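Local coordinates for Serine/threonine-protein phosphatase 2A regulatory subunit B'' subunit alpha (Homo sapiens, PDB 4I5J) that serves as a calcium-binding EF-hand regulatory subunit of protein phosphatase 2A, and may modulate the substrate selectivity, activity and localisation of the catalytic subunit, at residues A[45-50]-A[58-63]; A[102-107]-A[111-116]; A[125-130]-A[135-140]. All coordinates share one frame; numbering follows the deposited sequence.

Interaction 1 (A[45-50]-A[58-63]); sequences PGLTFL and SRYITT
Leu47 and Leu50 press their methyl groups against the ring of Tyr60, and this apolar meeting carries the contact between loop 45-50 and helix 54-72. Both leucines cross the tyrosine at about a right angle and come at its ring obliquely. They share its length: Leu50 CD1 lies near the root, 3.9 Å from Tyr60 CD2, whereas Leu47 CD1 reaches the far end, 3.5 Å from Tyr60 OH. The second methyl of Leu47 joins there, CD2 standing 3.9 Å from Tyr60 CZ. The ring reaches the loop because Tyr60 turns CG away from its own backbone N (chi1 171°), sending the side chain out from the helix. All three side chains are buried, with Val40 and Val41 of helix 34-43 and Ile103 packing round them.

The hydrogen bonds lie within the segments or lead outside them. Tyr60 OH, beside the Leu47 methyls, is satisfied by the backbone O of Phe110. In the loop, Leu50 N bonds to Leu47 O at 2.9 Å, a tight turn that brings both leucines to one side. On the helix, Thr63 OG1 bonds back to Arg59 O at 2.7 Å; Thr63 N takes the same oxygen from the opposite face of the carbonyl plane, so two donors grip it. Thr62 OG1 likewise returns to Ser58 O, at 3.1 Å.

A ring contact flanks the leucines: Phe49 lays one face over Leu50 CG and meets Tyr112 edge-to-face.

Helix 34-43, this loop and helix 54-72 form a helix-loop-helix within the N-terminal EF-hand family region; here the connecting loop folds back to plug apolar side chains against the second helix.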
loop_
_atom_site.group_PDB
_atom_site.type_symbol
_atom_site.label_atom_id
_atom_site.label_comp_id
_atom_site.label_asym_id
_atom_site.label_seq_id
_atom_site.Cartn_x
_atom_site.Cartn_y
_atom_site.Cartn_z
ATOM N N PRO A 45 17.407 -14.630 -16.335
ATOM C CA PRO A 45 17.800 -15.983 -15.904
ATOM C C PRO A 45 17.220 -16.350 -14.542
ATOM O O PRO A 45 17.017 -17.529 -14.248
ATOM C CB PRO A 45 19.336 -15.904 -15.841
ATOM C CG PRO A 45 19.647 -14.428 -15.685
ATOM C CD PRO A 45 18.570 -13.731 -16.480
ATOM N N GLY A 46 16.932 -15.349 -13.723
ATOM C CA GLY A 46 16.380 -15.611 -12.407
ATOM C C GLY A 46 14.913 -16.008 -12.453
ATOM O O GLY A 46 14.369 -16.491 -11.462
ATOM N N LEU A 47 14.275 -15.830 -13.611
ATOM C CA LEU A 47 12.817 -15.929 -13.686
ATOM C C LEU A 47 12.345 -16.947 -14.687
ATOM O O LEU A 47 11.148 -17.208 -14.794
ATOM C CB LEU A 47 12.206 -14.567 -14.039
ATOM C CG LEU A 47 12.506 -13.447 -13.033
ATOM C CD1 LEU A 47 11.998 -12.090 -13.519
ATOM C CD2 LEU A 47 11.874 -13.787 -11.687
ATOM N N THR A 48 13.269 -17.524 -15.442
ATOM C CA THR A 48 12.859 -18.408 -16.526
ATOM C C THR A 48 12.186 -19.711 -16.062
ATOM O O THR A 48 11.427 -20.301 -16.819
ATOM C CB THR A 48 13.991 -18.670 -17.538
ATOM O OG1 THR A 48 15.195 -19.002 -16.838
ATOM C CG2 THR A 48 14.222 -17.418 -18.392
ATOM N N PHE A 49 12.413 -20.136 -14.819
ATOM C CA PHE A 49 11.648 -21.267 -14.293
ATOM C C PHE A 49 10.143 -20.996 -14.326
ATOM O O PHE A 49 9.344 -21.926 -14.365
ATOM C CB PHE A 49 12.060 -21.585 -12.851
ATOM C CG PHE A 49 11.626 -20.542 -11.837
ATOM C CD1 PHE A 49 10.530 -20.764 -11.010
ATOM C CD2 PHE A 49 12.326 -19.349 -11.703
ATOM C CE1 PHE A 49 10.133 -19.809 -10.081
ATOM C CE2 PHE A 49 11.935 -18.386 -10.772
ATOM C CZ PHE A 49 10.837 -18.617 -9.959
ATOM N N LEU A 50 9.749 -19.718 -14.303
ATOM C CA LEU A 50 8.332 -19.389 -14.261
ATOM C C LEU A 50 7.583 -19.804 -15.509
ATOM O O LEU A 50 6.360 -19.949 -15.472
ATOM C CB LEU A 50 8.113 -17.901 -13.991
ATOM C CG LEU A 50 8.365 -17.527 -12.542
ATOM C CD1 LEU A 50 8.289 -15.996 -12.397
ATOM C CD2 LEU A 50 7.330 -18.218 -11.662
ATOM N N SER A 58 1.718 -15.908 -13.502
ATOM C CA SER A 58 0.702 -14.854 -13.528
ATOM C C SER A 58 0.708 -14.005 -12.284
ATOM O O SER A 58 0.656 -12.780 -12.377
ATOM C CB SER A 58 -0.696 -15.438 -13.704
ATOM O OG SER A 58 -0.791 -16.015 -14.981
ATOM N N ARG A 59 0.733 -14.666 -11.128
ATOM C CA ARG A 59 0.799 -13.984 -9.846
ATOM C C ARG A 59 2.026 -13.079 -9.704
ATOM O O ARG A 59 1.934 -12.010 -9.107
ATOM C CB ARG A 59 0.781 -15.005 -8.705
ATOM C CG ARG A 59 -0.557 -15.679 -8.519
ATOM C CD ARG A 59 -1.634 -14.672 -8.201
ATOM N NE ARG A 59 -2.869 -15.335 -7.799
ATOM C CZ ARG A 59 -4.077 -14.791 -7.914
ATOM N NH1 ARG A 59 -4.221 -13.575 -8.434
ATOM N NH2 ARG A 59 -5.148 -15.469 -7.517
ATOM N N TYR A 60 3.173 -13.521 -10.215
ATOM C CA TYR A 60 4.402 -12.722 -10.122
ATOM C C TYR A 60 4.252 -11.437 -10.929
ATOM O O TYR A 60 4.525 -10.346 -10.436
ATOM C CB TYR A 60 5.632 -13.519 -10.594
ATOM C CG TYR A 60 6.868 -12.664 -10.711
ATOM C CD1 TYR A 60 7.571 -12.269 -9.583
ATOM C CD2 TYR A 60 7.314 -12.222 -11.952
ATOM C CE1 TYR A 60 8.708 -11.454 -9.690
ATOM C CE2 TYR A 60 8.445 -11.413 -12.071
ATOM C CZ TYR A 60 9.139 -11.043 -10.945
ATOM O OH TYR A 60 10.255 -10.252 -11.075
ATOM N N ILE A 61 3.786 -11.564 -12.162
ATOM C CA ILE A 61 3.551 -10.409 -13.006
ATOM C C ILE A 61 2.523 -9.444 -12.394
ATOM O O ILE A 61 2.753 -8.231 -12.349
ATOM C CB ILE A 61 3.144 -10.847 -14.411
ATOM C CG1 ILE A 61 4.338 -11.548 -15.082
ATOM C CG2 ILE A 61 2.663 -9.644 -15.232
ATOM C CD1 ILE A 61 4.023 -12.122 -16.443
ATOM N N THR A 62 1.416 -9.980 -11.895
ATOM C CA THR A 62 0.409 -9.160 -11.224
ATOM C C THR A 62 1.033 -8.400 -10.062
ATOM O O THR A 62 0.765 -7.208 -9.846
ATOM C CB THR A 62 -0.710 -10.048 -10.647
ATOM O OG1 THR A 62 -1.469 -10.633 -11.713
ATOM C CG2 THR A 62 -1.641 -9.225 -9.750
ATOM N N THR A 63 1.885 -9.101 -9.309
ATOM C CA THR A 63 2.475 -8.524 -8.112
ATOM C C THR A 63 3.487 -7.435 -8.456
ATOM O O THR A 63 3.483 -6.368 -7.831
ATOM C CB THR A 63 3.122 -9.599 -7.250
ATOM O OG1 THR A 63 2.119 -10.553 -6.870
ATOM C CG2 THR A 63 3.733 -8.993 -6.006
#

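Interaction 2 (A[102-107]-A[111-116]); sequences DINQIT and SYEHFY
Asn104 and Ser111 bring the two backbones to their closest approach, CA to CA 4.5 Å, where the short 3-10 turn 103-105 abuts the start of helix 112-125. The amide of Asn104 reaches over the helix end. Its OD1 accepts from Glu113 N at 2.9 Å in a fairly straight bond (162°), with the donor standing above the carbonyl plane. Tyr112 N adds a weak bond to the same OD1 at 3.0 Å, so one oxygen serves two amides of the first helical turn. A chi1 of -62°, with CG opposite the carbonyl carbon, carries the Asn104 amide there, while an Asx turn, Asp102 OD1 accepting from Asn104 N, steadies its backbone.

Ser111 is the N-cap: its OG accepts from His114 N at 3.1 Å, and together with Asn104 OD1 it supplies acceptors to first-turn N-H groups that have no carbonyl of the helix itself to bond. The extended Glu113 side chain crosses that of Asn104 at about a right angle and stacks its carboxylate on the amide, the two planes 14° apart, with Glu113 CG 3.3 Å from Asn104 CG. One water ties the site together, accepting from Ser111 OG and donating to Asn104 O and Glu113 OE1. With an alanine in place of Asn104, Glu113 N is likely to lose its acceptor and the Glu113 carboxylate the amide it stacks on.

Other contacts flank the polar centre. Ile103 CG2 meets Tyr112 CB at 4.0 Å; Leu97 and Phe110 also touch Ile103. Thr107 CB lies 3.8 Å from His114 CE1, and Thr107 O sits at the edge of the imidazole, near its plane; Arg67 of helix 54-72 hydrogen-bonds to that oxygen and, weakly, to His114 ND1.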
loop_
_atom_site.group_PDB
_atom_site.type_symbol
_atom_site.label_atom_id
_atom_site.label_comp_id
_atom_site.label_asym_id
_atom_site.label_seq_id
_atom_site.Cartn_x
_atom_site.Cartn_y
_atom_site.Cartn_z
ATOM N N ASP A 102 20.949 -12.268 -10.103
ATOM C CA ASP A 102 20.085 -12.684 -9.010
ATOM C C ASP A 102 18.897 -11.733 -8.892
ATOM O O ASP A 102 18.995 -10.676 -8.256
ATOM C CB ASP A 102 20.843 -12.733 -7.688
ATOM C CG ASP A 102 19.998 -13.319 -6.554
ATOM O OD1 ASP A 102 18.857 -13.770 -6.824
ATOM O OD2 ASP A 102 20.477 -13.342 -5.394
ATOM N N ILE A 103 17.779 -12.119 -9.499
ATOM C CA ILE A 103 16.544 -11.346 -9.419
ATOM C C ILE A 103 16.220 -10.847 -7.996
ATOM O O ILE A 103 15.650 -9.765 -7.833
ATOM C CB ILE A 103 15.365 -12.142 -9.986
ATOM C CG1 ILE A 103 14.181 -11.212 -10.249
ATOM C CG2 ILE A 103 14.977 -13.281 -9.046
ATOM C CD1 ILE A 103 14.519 -10.035 -11.121
ATOM N N ASN A 104 16.635 -11.601 -6.978
ATOM C CA ASN A 104 16.339 -11.253 -5.589
ATOM C C ASN A 104 17.206 -10.142 -5.014
ATOM O O ASN A 104 16.973 -9.677 -3.898
ATOM C CB ASN A 104 16.332 -12.500 -4.706
ATOM C CG ASN A 104 15.263 -13.486 -5.133
ATOM O OD1 ASN A 104 14.181 -13.082 -5.556
ATOM N ND2 ASN A 104 15.559 -14.775 -5.042
ATOM N N GLN A 105 18.175 -9.693 -5.802
ATOM C CA GLN A 105 18.934 -8.494 -5.479
ATOM C C GLN A 105 18.238 -7.242 -5.992
ATOM O O GLN A 105 18.551 -6.133 -5.570
ATOM C CB GLN A 105 20.333 -8.581 -6.078
ATOM C CG GLN A 105 21.427 -8.431 -5.039
ATOM C CD GLN A 105 21.228 -9.362 -3.864
ATOM O OE1 GLN A 105 20.785 -10.497 -4.031
ATOM N NE2 GLN A 105 21.543 -8.884 -2.665
ATOM N N ILE A 106 17.312 -7.407 -6.931
ATOM C CA ILE A 106 16.509 -6.270 -7.369
ATOM C C ILE A 106 15.307 -6.160 -6.437
ATOM O O ILE A 106 14.225 -6.695 -6.711
ATOM C CB ILE A 106 16.023 -6.392 -8.825
ATOM C CG1 ILE A 106 17.188 -6.729 -9.763
ATOM C CG2 ILE A 106 15.426 -5.089 -9.255
ATOM C CD1 ILE A 106 18.196 -5.611 -9.880
ATOM N N THR A 107 15.511 -5.462 -5.329
ATOM C CA THR A 107 14.534 -5.429 -4.255
ATOM C C THR A 107 13.424 -4.399 -4.511
ATOM O O THR A 107 12.380 -4.439 -3.854
ATOM C CB THR A 107 15.224 -5.155 -2.902
ATOM O OG1 THR A 107 16.009 -3.965 -3.018
ATOM C CG2 THR A 107 16.147 -6.333 -2.507
ATOM N N SER A 111 11.756 -8.318 -7.165
ATOM C CA SER A 111 12.243 -9.437 -6.364
ATOM C C SER A 111 11.271 -10.580 -6.346
ATOM O O SER A 111 10.091 -10.362 -6.065
ATOM C CB SER A 111 12.453 -8.992 -4.931
ATOM O OG SER A 111 12.691 -10.102 -4.080
ATOM N N TYR A 112 11.757 -11.791 -6.638
ATOM C CA TYR A 112 10.894 -12.965 -6.595
ATOM C C TYR A 112 10.593 -13.363 -5.166
ATOM O O TYR A 112 9.455 -13.728 -4.847
ATOM C CB TYR A 112 11.481 -14.180 -7.351
ATOM C CG TYR A 112 10.436 -15.261 -7.459
ATOM C CD1 TYR A 112 9.487 -15.223 -8.466
ATOM C CD2 TYR A 112 10.348 -16.272 -6.503
ATOM C CE1 TYR A 112 8.498 -16.191 -8.556
ATOM C CE2 TYR A 112 9.376 -17.223 -6.573
ATOM C CZ TYR A 112 8.450 -17.188 -7.599
ATOM O OH TYR A 112 7.481 -18.164 -7.666
ATOM N N GLU A 113 11.614 -13.298 -4.315
ATOM C CA GLU A 113 11.475 -13.594 -2.890
ATOM C C GLU A 113 10.394 -12.732 -2.243
ATOM O O GLU A 113 9.623 -13.202 -1.398
ATOM C CB GLU A 113 12.795 -13.322 -2.153
ATOM C CG GLU A 113 13.852 -14.414 -2.272
ATOM C CD GLU A 113 15.236 -13.970 -1.786
ATOM O OE1 GLU A 113 15.412 -12.777 -1.448
ATOM O OE2 GLU A 113 16.153 -14.817 -1.749
ATOM N N HIS A 114 10.357 -11.457 -2.611
ATOM C CA HIS A 114 9.384 -10.559 -2.016
ATOM C C HIS A 114 8.018 -10.993 -2.480
ATOM O O HIS A 114 7.073 -11.028 -1.702
ATOM C CB HIS A 114 9.618 -9.107 -2.446
ATOM C CG HIS A 114 10.748 -8.430 -1.731
ATOM N ND1 HIS A 114 11.227 -7.191 -2.106
ATOM C CD2 HIS A 114 11.491 -8.815 -0.667
ATOM C CE1 HIS A 114 12.218 -6.843 -1.305
ATOM N NE2 HIS A 114 12.400 -7.812 -0.422
ATOM N N PHE A 115 7.906 -11.306 -3.768
ATOM C CA PHE A 115 6.626 -11.749 -4.296
ATOM C C PHE A 115 6.133 -12.989 -3.560
ATOM O O PHE A 115 4.953 -13.088 -3.226
ATOM C CB PHE A 115 6.701 -12.051 -5.795
ATOM C CG PHE A 115 5.769 -13.150 -6.223
ATOM C CD1 PHE A 115 4.410 -12.931 -6.307
ATOM C CD2 PHE A 115 6.258 -14.415 -6.536
ATOM C CE1 PHE A 115 3.542 -13.947 -6.684
ATOM C CE2 PHE A 115 5.394 -15.438 -6.928
ATOM C CZ PHE A 115 4.044 -15.214 -6.991
ATOM N N TYR A 116 7.025 -13.936 -3.293
ATOM C CA TYR A 116 6.562 -15.196 -2.723
ATOM C C TYR A 116 6.116 -15.001 -1.276
ATOM O O TYR A 116 5.151 -15.618 -0.829
ATOM C CB TYR A 116 7.625 -16.293 -2.856
ATOM C CG TYR A 116 7.129 -17.672 -2.479
ATOM C CD1 TYR A 116 6.041 -18.252 -3.132
ATOM C CD2 TYR A 116 7.764 -18.406 -1.485
ATOM C CE1 TYR A 116 5.596 -19.562 -2.781
ATOM C CE2 TYR A 116 7.329 -19.680 -1.128
ATOM C CZ TYR A 116 6.247 -20.252 -1.777
ATOM O OH TYR A 116 5.839 -21.511 -1.406
HETATM O O HOH W 1 14.549 -10.139 -2.449
#

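Interaction 3 (A[125-130]-A[135-140]); sequences LDTDHD and QADLSR
Asp137 and Thr127 meet at about a right angle, the threonine setting OG1 and CB against the carboxylate, which a chi1 of -67°, with CG opposite the carbonyl carbon, directs at it. Thr127 OG1 stands 3.3 Å from Asp137 OD1 and only slightly farther from OD2, while Thr127 CB is 3.4 Å from Asp137 OD2. Behind the carboxylate, Asp137 CB rests 3.4 Å from Leu125 O. Arg140 NH1 makes a long salt bridge to Asp137 OD1, 3.5 Å apart, and probably offsets some of the negative charge. Asp128 OD2 comes to 4.6 Å from Asp137 OD2. On the apolar side Leu125 and Leu138 run obliquely to each other and meet by methyls, CD1 to CD1 at 4.0 Å.

The spacing of Asp126, Asp128, Asp130 and Asp137 is consistent with an EF-hand-like loop, though the bound calcium sits in a later one; Asp126 OD1 accepts from Asp130 N at 3.0 Å, tying Asp130 to the loop's start. The loop joins the end of helix 112-125 to helix 135-138 through strand 133-134, which pairs antiparallel with strand 170-171; Ile133 touches both leucines, and Phe176 and Phe179 of helix 173-184 pack on Leu125 and Leu138 respectively.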
loop_
_atom_site.group_PDB
_atom_site.type_symbol
_atom_site.label_atom_id
_atom_site.label_comp_id
_atom_site.label_asym_id
_atom_site.label_seq_id
_atom_site.Cartn_x
_atom_site.Cartn_y
_atom_site.Cartn_z
ATOM N N LEU A 125 -4.448 -16.170 4.284
ATOM C CA LEU A 125 -5.640 -15.386 4.618
ATOM C C LEU A 125 -6.875 -15.735 3.790
ATOM O O LEU A 125 -8.018 -15.419 4.171
ATOM C CB LEU A 125 -5.342 -13.904 4.430
ATOM C CG LEU A 125 -4.425 -13.290 5.479
ATOM C CD1 LEU A 125 -4.075 -11.898 5.040
ATOM C CD2 LEU A 125 -5.140 -13.250 6.821
ATOM N N ASP A 126 -6.637 -16.344 2.637
ATOM C CA ASP A 126 -7.708 -16.740 1.745
ATOM C C ASP A 126 -8.276 -18.059 2.241
ATOM O O ASP A 126 -8.054 -19.102 1.630
ATOM C CB ASP A 126 -7.169 -16.893 0.334
ATOM C CG ASP A 126 -8.244 -17.217 -0.670
ATOM O OD1 ASP A 126 -9.433 -17.225 -0.296
ATOM O OD2 ASP A 126 -7.891 -17.453 -1.846
ATOM N N THR A 127 -9.009 -17.980 3.350
ATOM C CA THR A 127 -9.525 -19.144 4.066
ATOM C C THR A 127 -10.407 -20.026 3.200
ATOM O O THR A 127 -10.290 -21.240 3.220
ATOM C CB THR A 127 -10.325 -18.708 5.310
ATOM O OG1 THR A 127 -9.431 -18.091 6.237
ATOM C CG2 THR A 127 -10.975 -19.916 5.981
ATOM N N ASP A 128 -11.287 -19.405 2.429
ATOM C CA ASP A 128 -12.189 -20.159 1.565
ATOM C C ASP A 128 -11.496 -20.611 0.284
ATOM O O ASP A 128 -12.120 -21.225 -0.571
ATOM C CB ASP A 128 -13.409 -19.306 1.214
ATOM C CG ASP A 128 -14.050 -18.684 2.437
ATOM O OD1 ASP A 128 -14.266 -19.415 3.426
ATOM O OD2 ASP A 128 -14.323 -17.461 2.417
ATOM N N HIS A 129 -10.212 -20.286 0.162
ATOM C CA HIS A 129 -9.438 -20.495 -1.064
ATOM C C HIS A 129 -10.181 -20.130 -2.333
ATOM O O HIS A 129 -10.188 -20.886 -3.298
ATOM C CB HIS A 129 -8.910 -21.930 -1.121
ATOM C CG HIS A 129 -8.007 -22.266 0.018
ATOM N ND1 HIS A 129 -6.772 -21.671 0.185
ATOM C CD2 HIS A 129 -8.177 -23.084 1.085
ATOM C CE1 HIS A 129 -6.212 -22.130 1.290
ATOM N NE2 HIS A 129 -7.043 -22.993 1.853
ATOM N N ASP A 130 -10.806 -18.956 -2.323
ATOM C CA ASP A 130 -11.622 -18.495 -3.442
ATOM C C ASP A 130 -11.023 -17.283 -4.149
ATOM O O ASP A 130 -11.714 -16.602 -4.901
ATOM C CB ASP A 130 -13.032 -18.155 -2.953
ATOM C CG ASP A 130 -13.052 -16.988 -1.963
ATOM O OD1 ASP A 130 -11.974 -16.566 -1.482
ATOM O OD2 ASP A 130 -14.158 -16.497 -1.653
ATOM N N GLN A 135 -13.386 -9.486 4.886
ATOM C CA GLN A 135 -13.129 -8.534 5.952
ATOM C C GLN A 135 -12.762 -9.247 7.256
ATOM O O GLN A 135 -11.818 -8.855 7.944
ATOM C CB GLN A 135 -14.360 -7.643 6.124
ATOM C CG GLN A 135 -14.156 -6.517 7.054
ATOM C CD GLN A 135 -15.344 -5.579 7.087
ATOM O OE1 GLN A 135 -16.107 -5.487 6.112
ATOM N NE2 GLN A 135 -15.505 -4.872 8.206
ATOM N N ALA A 136 -13.492 -10.316 7.572
ATOM C CA ALA A 136 -13.259 -11.114 8.776
ATOM C C ALA A 136 -11.876 -11.739 8.783
ATOM O O ALA A 136 -11.169 -11.689 9.780
ATOM C CB ALA A 136 -14.319 -12.228 8.897
ATOM N N ASP A 137 -11.504 -12.360 7.675
ATOM C CA ASP A 137 -10.170 -12.923 7.579
ATOM C C ASP A 137 -9.062 -11.879 7.687
ATOM O O ASP A 137 -8.086 -12.092 8.413
ATOM C CB ASP A 137 -10.031 -13.788 6.332
ATOM C CG ASP A 137 -10.899 -15.047 6.412
ATOM O OD1 ASP A 137 -11.120 -15.555 7.543
ATOM O OD2 ASP A 137 -11.386 -15.506 5.359
ATOM N N LEU A 138 -9.221 -10.742 7.011
ATOM C CA LEU A 138 -8.198 -9.710 7.094
ATOM C C LEU A 138 -8.067 -9.193 8.528
ATOM O O LEU A 138 -6.980 -8.843 8.967
ATOM C CB LEU A 138 -8.485 -8.563 6.137
ATOM C CG LEU A 138 -7.280 -7.671 5.837
ATOM C CD1 LEU A 138 -6.219 -8.490 5.139
ATOM C CD2 LEU A 138 -7.673 -6.417 5.019
ATOM N N SER A 139 -9.176 -9.180 9.262
ATOM C CA SER A 139 -9.176 -8.756 10.660
ATOM C C SER A 139 -8.289 -9.622 11.545
ATOM O O SER A 139 -7.902 -9.211 12.632
ATOM C CB SER A 139 -10.602 -8.750 11.199
ATOM O OG SER A 139 -11.327 -7.661 10.655
ATOM N N ARG A 140 -7.962 -10.817 11.072
ATOM C CA ARG A 140 -7.111 -11.736 11.818
ATOM C C ARG A 140 -5.660 -11.737 11.353
ATOM O O ARG A 140 -4.835 -12.477 11.886
ATOM C CB ARG A 140 -7.679 -13.145 11.725
ATOM C CG ARG A 140 -8.992 -13.255 12.428
ATOM C CD ARG A 140 -9.702 -14.552 12.141
ATOM N NE ARG A 140 -11.041 -14.471 12.706
ATOM C CZ ARG A 140 -12.159 -14.358 11.995
ATOM N NH1 ARG A 140 -12.127 -14.360 10.671
ATOM N NH2 ARG A 140 -13.320 -14.269 12.619
#

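In the fold
Interactions 1 and 2 are neighbours, their centres 10 Å apart, and they touch through an aromatic residue of helix 112-125: Phe115 CD1 lies 3.3 Å from Thr63 OG1, and Phe115 CE1 3.5 Å from Arg59 C. The same helix leads to interaction 3, since it starts at the cap of interaction 2 and finishes at Leu125. Interaction 3 stands apart, its centre about 25 Å from that of interaction 1 and 26 Å from that of interaction 2, with nearest atoms about 7 and 11 Å away. The calcium ion is bound by Asp200, Asp202, Asp204, Val206 and Glu211, in a later EF-hand loop away from all three contacts.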